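Local atomic coordinates of carbohydrate deacetylase (Enterococcus faecalis, PDB entry 2I5I), a protein that probably catalyses the magnesium-dependent deacetylation of acetylated carbohydrates, a step in the degradation of oligosaccharides. Residues A[73-78]-A[110-115]; A[96-101]-A[134-139]; A[158-163]-A[180-185]. All blocks are in the same frame, centred on the assembly; numbering follows the deposited sequence.

Interaction 1: residues A[73-78]-A[110-115]; sequences KPILPR and WDAQII
Ile-75 and Leu-76 set their side chains against Ala-112 and Gln-113, packing the loop that follows strand 60-65 onto helix 103-117, one of the helices around the parallel sheet of this YdjC-family deacetylase. That arrangement is consistent with the barrel-like fold of the clan to which the family belongs. The carboxylate of Glu-109, one turn before Gln-113 on the helix, takes up two successive backbone N-H groups of the loop, with OE2 accepting from Ile-75 N and OE1 from Leu-76 N, which holds these two residues over the helix.

Ile-75 makes the broader contact. Its CA is 6.4 Å from the CA of Ala-112; CB points to the helix, and both branches touch it. With CG1 beside the backbone N (chi1 -60°), CG2 is anti to that N and meets Ala-112 CB at 3.9 Å. Ile-75 CG1, the branch beside N, reaches Gln-113 CG at 3.7 Å, touching the aliphatic part of the glutamine. The polar end of Gln-113 is engaged apart from this: OE1 accepts from Thr-66 N and NE2 donates to Glu-109 OE2, and with both amide atoms bonded, the rotation of the group is set.

At Leu-76 the CB bond runs beside the helix rather than at it, yet Leu-76 CG comes within 3.7 Å of Ala-112 CB. Leu-254 of the second subunit also packs on Ile-75 and Ala-112, placing the contact at the subunit interface.

The methyl of Ala-112 is thus met by both loop side chains, and the leucine straddles it: Leu-76 CD2 is 3.9 Å and CD1 4.1 Å from Ala-112 CB.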
loop_
_atom_site.group_PDB
_atom_site.type_symbol
_atom_site.label_atom_id
_atom_site.label_comp_id
_atom_site.label_asym_id
_atom_site.label_seq_id
_atom_site.Cartn_x
_atom_site.Cartn_y
_atom_site.Cartn_z
ATOM N N LYS A 73 -5.495 32.789 -1.181
ATOM C CA LYS A 73 -4.774 33.689 -0.301
ATOM C C LYS A 73 -3.330 33.207 -0.172
ATOM O O LYS A 73 -3.035 32.031 -0.347
ATOM C CB LYS A 73 -5.410 33.714 1.080
ATOM C CG LYS A 73 -6.892 34.051 1.110
ATOM C CD LYS A 73 -7.401 34.195 2.534
ATOM C CE LYS A 73 -8.611 35.105 2.581
ATOM N NZ LYS A 73 -9.093 35.353 3.955
ATOM N N PRO A 74 -2.410 34.096 0.168
ATOM C CA PRO A 74 -1.056 33.633 0.488
ATOM C C PRO A 74 -1.037 32.752 1.724
ATOM O O PRO A 74 -1.949 32.742 2.548
ATOM C CB PRO A 74 -0.281 34.918 0.764
ATOM C CG PRO A 74 -1.231 36.049 0.647
ATOM C CD PRO A 74 -2.581 35.541 0.266
ATOM N N ILE A 75 0.067 32.024 1.865
ATOM C CA ILE A 75 0.369 31.241 3.055
ATOM C C ILE A 75 0.489 32.104 4.301
ATOM O O ILE A 75 -0.033 31.833 5.389
ATOM C CB ILE A 75 1.677 30.460 2.834
ATOM C CG1 ILE A 75 1.650 29.480 1.638
ATOM C CG2 ILE A 75 2.084 29.720 4.081
ATOM C CD1 ILE A 75 0.545 28.455 1.856
ATOM N N LEU A 76 1.228 33.223 4.191
ATOM C CA LEU A 76 1.451 34.101 5.325
ATOM C C LEU A 76 0.253 35.015 5.567
ATOM O O LEU A 76 -0.439 35.392 4.623
ATOM C CB LEU A 76 2.716 34.942 5.097
ATOM C CG LEU A 76 4.025 34.150 4.994
ATOM C CD1 LEU A 76 5.188 35.057 4.616
ATOM C CD2 LEU A 76 4.305 33.425 6.304
ATOM N N PRO A 77 0.003 35.343 6.823
ATOM C CA PRO A 77 -1.160 36.216 7.121
ATOM C C PRO A 77 -0.967 37.552 6.407
ATOM O O PRO A 77 0.146 38.010 6.148
ATOM C CB PRO A 77 -1.145 36.362 8.629
ATOM C CG PRO A 77 -0.187 35.357 9.162
ATOM C CD PRO A 77 0.721 34.954 8.045
ATOM N N ARG A 78 -2.092 38.137 6.057
ATOM C CA ARG A 78 -2.139 39.353 5.266
ATOM C C ARG A 78 -1.302 40.462 5.894
ATOM O O ARG A 78 -0.664 41.254 5.209
ATOM C CB ARG A 78 -3.578 39.850 5.091
ATOM C CG ARG A 78 -4.439 39.941 6.329
ATOM C CD ARG A 78 -5.884 40.307 6.007
ATOM N NE ARG A 78 -6.005 41.478 5.146
ATOM C CZ ARG A 78 -7.106 41.815 4.482
ATOM N NH1 ARG A 78 -8.201 41.070 4.573
ATOM N NH2 ARG A 78 -7.126 42.898 3.716
ATOM N N TRP A 110 7.065 33.399 -0.879
ATOM C CA TRP A 110 7.505 32.228 -1.657
ATOM C C TRP A 110 8.292 31.267 -0.793
ATOM O O TRP A 110 8.198 30.037 -0.911
ATOM C CB TRP A 110 8.268 32.713 -2.891
ATOM C CG TRP A 110 7.364 33.182 -3.995
ATOM C CD1 TRP A 110 5.996 33.168 -4.051
ATOM C CD2 TRP A 110 7.806 33.745 -5.238
ATOM N NE1 TRP A 110 5.578 33.691 -5.254
ATOM C CE2 TRP A 110 6.662 34.057 -6.006
ATOM C CE3 TRP A 110 9.064 34.019 -5.767
ATOM C CZ2 TRP A 110 6.770 34.626 -7.274
ATOM C CZ3 TRP A 110 9.160 34.586 -7.029
ATOM C CH2 TRP A 110 8.024 34.891 -7.781
ATOM N N ASP A 111 9.094 31.799 0.136
ATOM C CA ASP A 111 9.805 30.937 1.075
ATOM C C ASP A 111 8.782 30.119 1.860
ATOM O O ASP A 111 8.907 28.911 2.058
ATOM C CB ASP A 111 10.664 31.797 1.986
ATOM C CG ASP A 111 11.379 31.070 3.105
ATOM O OD1 ASP A 111 12.351 30.321 2.832
ATOM O OD2 ASP A 111 10.983 31.247 4.271
ATOM N N ALA A 112 7.738 30.779 2.326
ATOM C CA ALA A 112 6.637 30.121 3.022
ATOM C C ALA A 112 5.984 29.050 2.147
ATOM O O ALA A 112 5.594 27.993 2.644
ATOM C CB ALA A 112 5.621 31.175 3.426
ATOM N N GLN A 113 5.867 29.311 0.846
ATOM C CA GLN A 113 5.231 28.340 -0.044
ATOM C C GLN A 113 6.084 27.099 -0.185
ATOM O O GLN A 113 5.631 25.972 -0.365
ATOM C CB GLN A 113 4.956 28.963 -1.420
ATOM C CG GLN A 113 3.699 29.839 -1.370
ATOM C CD GLN A 113 3.451 30.605 -2.654
ATOM O OE1 GLN A 113 3.726 30.173 -3.779
ATOM N NE2 GLN A 113 2.888 31.805 -2.520
ATOM N N ILE A 114 7.395 27.302 -0.093
ATOM C CA ILE A 114 8.299 26.160 -0.243
ATOM C C ILE A 114 8.240 25.320 1.012
ATOM O O ILE A 114 8.160 24.096 0.939
ATOM C CB ILE A 114 9.739 26.613 -0.547
ATOM C CG1 ILE A 114 9.863 27.196 -1.951
ATOM C CG2 ILE A 114 10.718 25.483 -0.295
ATOM C CD1 ILE A 114 11.159 27.944 -2.205
ATOM N N ILE A 115 8.260 25.986 2.168
ATOM C CA ILE A 115 8.145 25.253 3.432
ATOM C C ILE A 115 6.821 24.494 3.511
ATOM O O ILE A 115 6.770 23.374 4.012
ATOM C CB ILE A 115 8.282 26.209 4.616
ATOM C CG1 ILE A 115 9.763 26.644 4.762
ATOM C CG2 ILE A 115 7.752 25.663 5.907
ATOM C CD1 ILE A 115 9.838 28.133 4.577
#

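Interaction 2: residues A[96-101]-A[134-139]; sequences IFEEKV and HGKNKK
The N-terminus of helix 138-151 is capped by Asn-137, and the same side chain ties this helix start to the turn at the end of helix 94-97. At the N-cap position, Asn-137 OD1 accepts from Leu-140 N and, weakly, from Lys-139 N at 3.0 Å. Its amide nitrogen faces across the contact: Asn-137 ND2 donates to Glu-98 OE2 at 2.6 Å. That bond is short and fairly straight, with an N-H...O angle of 154°, and it uses the anti lone pair of OE2, directed away from OE1. The donor and acceptor groups are not coplanar, since carboxylate and amide planes lie 31° apart.

Glu-98 spans the gap as an extended chain whose CG is anti to its backbone N (chi1 -169°), and it meets Asn-137 coming from the opposite direction. Water 1 makes a second bridge beside this one, accepting from Asn-137 ND2 at 2.9 Å and donating to Glu-98 O at 3.1 Å. The amide nitrogen thus donates to OE2 directly and reaches Glu-98 O through the water.

Lys-136 runs across the glutamate at about a right angle. Its CG lies 3.5 Å from Glu-98 CD, a contact of the aliphatic stem with the carboxylate. The same CG also approaches Phe-97, which packs on Val-133 and Leu-140: Phe-97 CZ is 4.1 Å from Lys-136 CG. The opposite charges stop short of a salt bridge: Glu-98 OE1 is 4.7 Å from Lys-136 NZ but 3.6 Å from Lys-136 CE.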
loop_
_atom_site.group_PDB
_atom_site.type_symbol
_atom_site.label_atom_id
_atom_site.label_comp_id
_atom_site.label_asym_id
_atom_site.label_seq_id
_atom_site.Cartn_x
_atom_site.Cartn_y
_atom_site.Cartn_z
ATOM N N ILE A 96 -2.742 42.971 -12.669
ATOM C CA ILE A 96 -2.326 44.171 -11.934
ATOM C C ILE A 96 -1.317 43.934 -10.828
ATOM O O ILE A 96 -0.989 44.893 -10.116
ATOM C CB ILE A 96 -3.577 44.872 -11.356
ATOM C CG1 ILE A 96 -4.525 43.936 -10.607
ATOM C CG2 ILE A 96 -4.305 45.636 -12.461
ATOM C CD1 ILE A 96 -5.096 44.519 -9.336
ATOM N N PHE A 97 -0.809 42.713 -10.649
ATOM C CA PHE A 97 0.021 42.414 -9.492
ATOM C C PHE A 97 1.412 43.050 -9.550
ATOM O O PHE A 97 1.925 43.424 -8.484
ATOM C CB PHE A 97 0.194 40.896 -9.323
ATOM C CG PHE A 97 1.357 40.295 -10.091
ATOM C CD1 PHE A 97 1.238 39.979 -11.431
ATOM C CD2 PHE A 97 2.564 40.065 -9.452
ATOM C CE1 PHE A 97 2.291 39.432 -12.126
ATOM C CE2 PHE A 97 3.626 39.506 -10.137
ATOM C CZ PHE A 97 3.484 39.180 -11.477
ATOM N N GLU A 98 1.973 43.137 -10.748
ATOM C CA GLU A 98 3.389 43.496 -10.882
ATOM C C GLU A 98 3.697 44.823 -10.190
ATOM O O GLU A 98 4.758 44.977 -9.593
ATOM C CB GLU A 98 3.791 43.544 -12.351
ATOM C CG GLU A 98 5.292 43.657 -12.523
ATOM C CD GLU A 98 5.743 43.887 -13.942
ATOM O OE1 GLU A 98 4.906 44.152 -14.833
ATOM O OE2 GLU A 98 6.973 43.807 -14.158
ATOM N N GLU A 99 2.756 45.743 -10.291
ATOM C CA GLU A 99 2.827 47.100 -9.779
ATOM C C GLU A 99 2.626 47.177 -8.277
ATOM O O GLU A 99 3.022 48.125 -7.601
ATOM C CB GLU A 99 1.761 47.971 -10.474
ATOM N N LYS A 100 1.982 46.162 -7.693
ATOM C CA LYS A 100 1.655 46.310 -6.276
ATOM C C LYS A 100 2.694 45.687 -5.369
ATOM O O LYS A 100 2.975 46.174 -4.278
ATOM C CB LYS A 100 0.297 45.652 -6.020
ATOM C CG LYS A 100 -0.809 46.201 -6.912
ATOM C CD LYS A 100 -1.793 46.984 -6.058
ATOM C CE LYS A 100 -2.675 47.881 -6.919
ATOM N NZ LYS A 100 -3.155 49.022 -6.084
ATOM N N VAL A 101 3.265 44.565 -5.795
ATOM C CA VAL A 101 3.967 43.750 -4.821
ATOM C C VAL A 101 5.337 44.324 -4.446
ATOM O O VAL A 101 6.006 44.918 -5.288
ATOM C CB VAL A 101 4.150 42.299 -5.321
ATOM C CG1 VAL A 101 2.803 41.638 -5.581
ATOM C CG2 VAL A 101 4.993 42.278 -6.582
ATOM N N HIS A 134 7.745 34.767 -11.959
ATOM C CA HIS A 134 9.174 34.735 -11.785
ATOM C C HIS A 134 9.892 35.142 -13.070
ATOM O O HIS A 134 11.101 35.377 -13.032
ATOM C CB HIS A 134 9.695 33.380 -11.336
ATOM C CG HIS A 134 10.072 32.280 -12.239
ATOM N ND1 HIS A 134 9.173 31.440 -12.857
ATOM C CD2 HIS A 134 11.292 31.808 -12.631
ATOM C CE1 HIS A 134 9.799 30.541 -13.588
ATOM N NE2 HIS A 134 11.103 30.735 -13.471
ATOM N N GLY A 135 9.157 35.225 -14.174
ATOM C CA GLY A 135 9.721 35.714 -15.419
ATOM C C GLY A 135 9.045 36.987 -15.881
ATOM O O GLY A 135 9.199 37.443 -17.012
ATOM N N LYS A 136 8.269 37.616 -15.007
ATOM C CA LYS A 136 7.552 38.825 -15.406
ATOM C C LYS A 136 8.504 40.016 -15.579
ATOM O O LYS A 136 8.267 40.892 -16.414
ATOM C CB LYS A 136 6.502 39.183 -14.362
ATOM C CG LYS A 136 5.710 40.457 -14.629
ATOM C CD LYS A 136 5.198 40.521 -16.053
ATOM C CE LYS A 136 3.770 41.047 -16.135
ATOM N NZ LYS A 136 3.218 40.734 -17.497
ATOM N N ASN A 137 9.542 40.007 -14.767
ATOM C CA ASN A 137 10.611 40.986 -14.747
ATOM C C ASN A 137 11.776 40.442 -13.926
ATOM O O ASN A 137 11.640 39.502 -13.135
ATOM C CB ASN A 137 10.139 42.342 -14.215
ATOM C CG ASN A 137 9.813 42.418 -12.760
ATOM O OD1 ASN A 137 10.458 41.832 -11.890
ATOM N ND2 ASN A 137 8.771 43.161 -12.401
ATOM N N LYS A 138 12.941 41.032 -14.106
ATOM C CA LYS A 138 14.192 40.592 -13.523
ATOM C C LYS A 138 14.243 40.614 -12.009
ATOM O O LYS A 138 15.013 39.851 -11.415
ATOM C CB LYS A 138 15.309 41.498 -14.093
ATOM C CG LYS A 138 15.912 40.941 -15.372
ATOM C CD LYS A 138 16.258 42.034 -16.359
ATOM C CE LYS A 138 16.661 41.542 -17.736
ATOM N NZ LYS A 138 17.937 42.198 -18.150
ATOM N N LYS A 139 13.448 41.487 -11.399
ATOM C CA LYS A 139 13.396 41.648 -9.967
ATOM C C LYS A 139 12.675 40.464 -9.317
ATOM O O LYS A 139 13.107 39.926 -8.306
ATOM C CB LYS A 139 12.633 42.906 -9.560
ATOM C CG LYS A 139 13.295 44.229 -9.883
ATOM C CD LYS A 139 12.249 45.250 -10.304
HETATM O O HOH W 1 7.506 43.637 -9.808
#

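Interaction 3: residues A[158-163]-A[180-185]; sequences ASRSIE and MLYQFY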
loop_
_atom_site.group_PDB
_atom_site.type_symbol
_atom_site.label_atom_id
_atom_site.label_comp_id
_atom_site.label_asym_id
_atom_site.label_seq_id
_atom_site.Cartn_x
_atom_site.Cartn_y
_atom_site.Cartn_z
ATOM N N ALA A 158 12.959 31.058 -17.209
ATOM C CA ALA A 158 11.952 32.098 -17.263
ATOM C C ALA A 158 11.765 32.815 -18.583
ATOM O O ALA A 158 10.823 33.630 -18.693
ATOM C CB ALA A 158 12.326 33.132 -16.185
ATOM N N SER A 159 12.587 32.613 -19.617
ATOM C CA SER A 159 12.369 33.443 -20.822
ATOM C C SER A 159 11.410 32.838 -21.827
ATOM O O SER A 159 11.625 31.713 -22.264
ATOM C CB SER A 159 13.723 33.714 -21.503
ATOM O OG SER A 159 13.631 33.883 -22.915
ATOM N N ARG A 160 10.371 33.558 -22.262
ATOM C CA ARG A 160 9.506 33.034 -23.333
ATOM C C ARG A 160 9.422 33.996 -24.517
ATOM O O ARG A 160 8.422 34.029 -25.240
ATOM C CB ARG A 160 8.089 32.765 -22.827
ATOM C CG ARG A 160 8.062 32.044 -21.488
ATOM C CD ARG A 160 6.681 31.539 -21.130
ATOM N NE ARG A 160 6.732 30.590 -20.019
ATOM C CZ ARG A 160 5.654 30.068 -19.447
ATOM N NH1 ARG A 160 4.439 30.394 -19.875
ATOM N NH2 ARG A 160 5.749 29.211 -18.443
ATOM N N SER A 161 10.479 34.774 -24.689
ATOM C CA SER A 161 10.548 35.841 -25.690
ATOM C C SER A 161 12.001 36.133 -26.038
ATOM O O SER A 161 12.896 35.895 -25.228
ATOM C CB SER A 161 9.793 37.070 -25.186
ATOM O OG SER A 161 10.550 38.190 -24.802
ATOM N N ILE A 162 12.301 36.635 -27.244
ATOM C CA ILE A 162 13.727 36.899 -27.475
ATOM C C ILE A 162 14.183 38.022 -26.544
ATOM O O ILE A 162 15.299 38.000 -26.023
ATOM C CB ILE A 162 14.093 37.315 -28.910
ATOM C CG1 ILE A 162 15.185 38.411 -28.894
ATOM N N GLU A 163 13.293 38.991 -26.351
ATOM C CA GLU A 163 13.571 40.162 -25.540
ATOM C C GLU A 163 14.046 39.830 -24.136
ATOM O O GLU A 163 14.777 40.629 -23.545
ATOM C CB GLU A 163 12.329 41.056 -25.436
HETATM N N MSE A 180 12.835 26.936 -22.780
HETATM C CA MSE A 180 11.447 26.888 -22.355
HETATM C C MSE A 180 10.565 26.869 -23.599
HETATM O O MSE A 180 10.455 27.875 -24.298
HETATM C CB MSE A 180 11.098 28.062 -21.438
HETATM C CG MSE A 180 9.661 28.101 -20.949
HETATM SE SE MSE A 180 9.324 26.875 -19.654
HETATM C CE MSE A 180 8.279 25.747 -20.556
ATOM N N LEU A 181 9.948 25.731 -23.888
ATOM C CA LEU A 181 8.957 25.583 -24.943
ATOM C C LEU A 181 7.552 25.678 -24.328
ATOM O O LEU A 181 7.029 24.708 -23.770
ATOM C CB LEU A 181 9.168 24.280 -25.703
ATOM C CG LEU A 181 10.606 24.100 -26.229
ATOM C CD1 LEU A 181 10.752 22.807 -26.998
ATOM C CD2 LEU A 181 11.004 25.291 -27.093
ATOM N N TYR A 182 6.984 26.871 -24.429
ATOM C CA TYR A 182 5.742 27.298 -23.825
ATOM C C TYR A 182 4.571 27.311 -24.811
ATOM O O TYR A 182 3.500 27.784 -24.426
ATOM C CB TYR A 182 5.913 28.714 -23.243
ATOM C CG TYR A 182 6.272 29.730 -24.321
ATOM C CD1 TYR A 182 7.593 29.893 -24.714
ATOM C CD2 TYR A 182 5.309 30.511 -24.943
ATOM C CE1 TYR A 182 7.945 30.807 -25.698
ATOM C CE2 TYR A 182 5.641 31.430 -25.929
ATOM C CZ TYR A 182 6.965 31.570 -26.290
ATOM O OH TYR A 182 7.311 32.481 -27.268
ATOM N N GLN A 183 4.759 26.855 -26.037
ATOM C CA GLN A 183 3.819 27.122 -27.118
ATOM C C GLN A 183 2.573 26.239 -27.098
ATOM O O GLN A 183 1.589 26.574 -27.770
ATOM C CB GLN A 183 4.529 26.989 -28.471
ATOM C CG GLN A 183 5.503 28.142 -28.708
ATOM C CD GLN A 183 6.919 27.739 -28.351
ATOM O OE1 GLN A 183 7.136 26.900 -27.482
ATOM N NE2 GLN A 183 7.888 28.346 -29.022
ATOM N N PHE A 184 2.626 25.165 -26.315
ATOM C CA PHE A 184 1.521 24.201 -26.288
ATOM C C PHE A 184 0.422 24.689 -25.365
ATOM O O PHE A 184 0.417 24.363 -24.181
ATOM C CB PHE A 184 2.033 22.835 -25.858
ATOM C CG PHE A 184 1.035 21.697 -25.966
ATOM C CD1 PHE A 184 0.584 21.233 -27.188
ATOM C CD2 PHE A 184 0.584 21.092 -24.803
ATOM C CE1 PHE A 184 -0.307 20.178 -27.269
ATOM C CE2 PHE A 184 -0.321 20.053 -24.871
ATOM C CZ PHE A 184 -0.765 19.608 -26.105
ATOM N N TYR A 185 -0.503 25.487 -25.894
ATOM C CA TYR A 185 -1.490 26.174 -25.107
ATOM C C TYR A 185 -2.637 26.737 -25.945
ATOM O O TYR A 185 -2.415 27.330 -26.997
ATOM C CB TYR A 185 -0.824 27.335 -24.336
ATOM C CG TYR A 185 -1.821 28.161 -23.568
ATOM C CD1 TYR A 185 -2.380 27.705 -22.377
ATOM C CD2 TYR A 185 -2.212 29.403 -24.054
ATOM C CE1 TYR A 185 -3.296 28.481 -21.692
ATOM C CE2 TYR A 185 -3.131 30.173 -23.370
ATOM C CZ TYR A 185 -3.671 29.708 -22.194
ATOM O OH TYR A 185 -4.585 30.497 -21.527
HETATM O O HOH W 2 13.934 29.720 -23.114
#
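Arg-160 crosses Tyr-182 at a slant, and its CB starts the contact over one face of the ring. This is a CH-pi interaction: Arg-160 CB is 3.6 Å from the centroid of the Tyr-182 ring, 18° off the ring normal. The next carbon, Arg-160 CG, passes Tyr-182 CD1 at 3.9 Å. The chain continues extended, which carries Arg-160 CD to the root of the ring, 3.6 Å from Tyr-182 CB.

Tyr-182 directly follows strand 179-181, which pairs in parallel with strand 208-213 in the parallel sheet, so the arginine lies where a strand passes into its loop. Here NE meets a second residue, the selenomethionine Met-180, whose CG is 4.0 Å from Arg-160 NE; the two side chains run side by side in the same direction. At the tip, Tyr-182 CB sits over one face of the guanidinium, whose plane is only 9° from that of the ring. NH2 lies close to Arg-156 NH1, a pair of like charges.

Back at the main chain, Arg-160 O is 2.8 Å from Tyr-182 OH. Water 2 joins the strand to Ser-159, the residue before Arg-160, donating to Ser-159 O at 3.2 Å and accepting from Met-180 N at 3.0 Å.

How the interactions relate
Interaction 2 touches both of the others, its centre about 17 Å from each of theirs. Trp-110 CH2 of interaction 1 packs on His-134 CA of interaction 2 at 4.2 Å, while Gly-135 CA of interaction 2 meets Ala-158 CB of interaction 3 at 3.7 Å. Interactions 1 and 3, centred about 27 Å apart on opposite sides of the chain's centre, do not touch. Along the chain, the segments of interactions 1 and 2 alternate, whereas interaction 3 follows both. All three approach the predicted magnesium ligand His-130: the side chains of Phe-97 and Arg-160 each lie about 9 Å from its side chain, and that of Gln-113 about 7 Å.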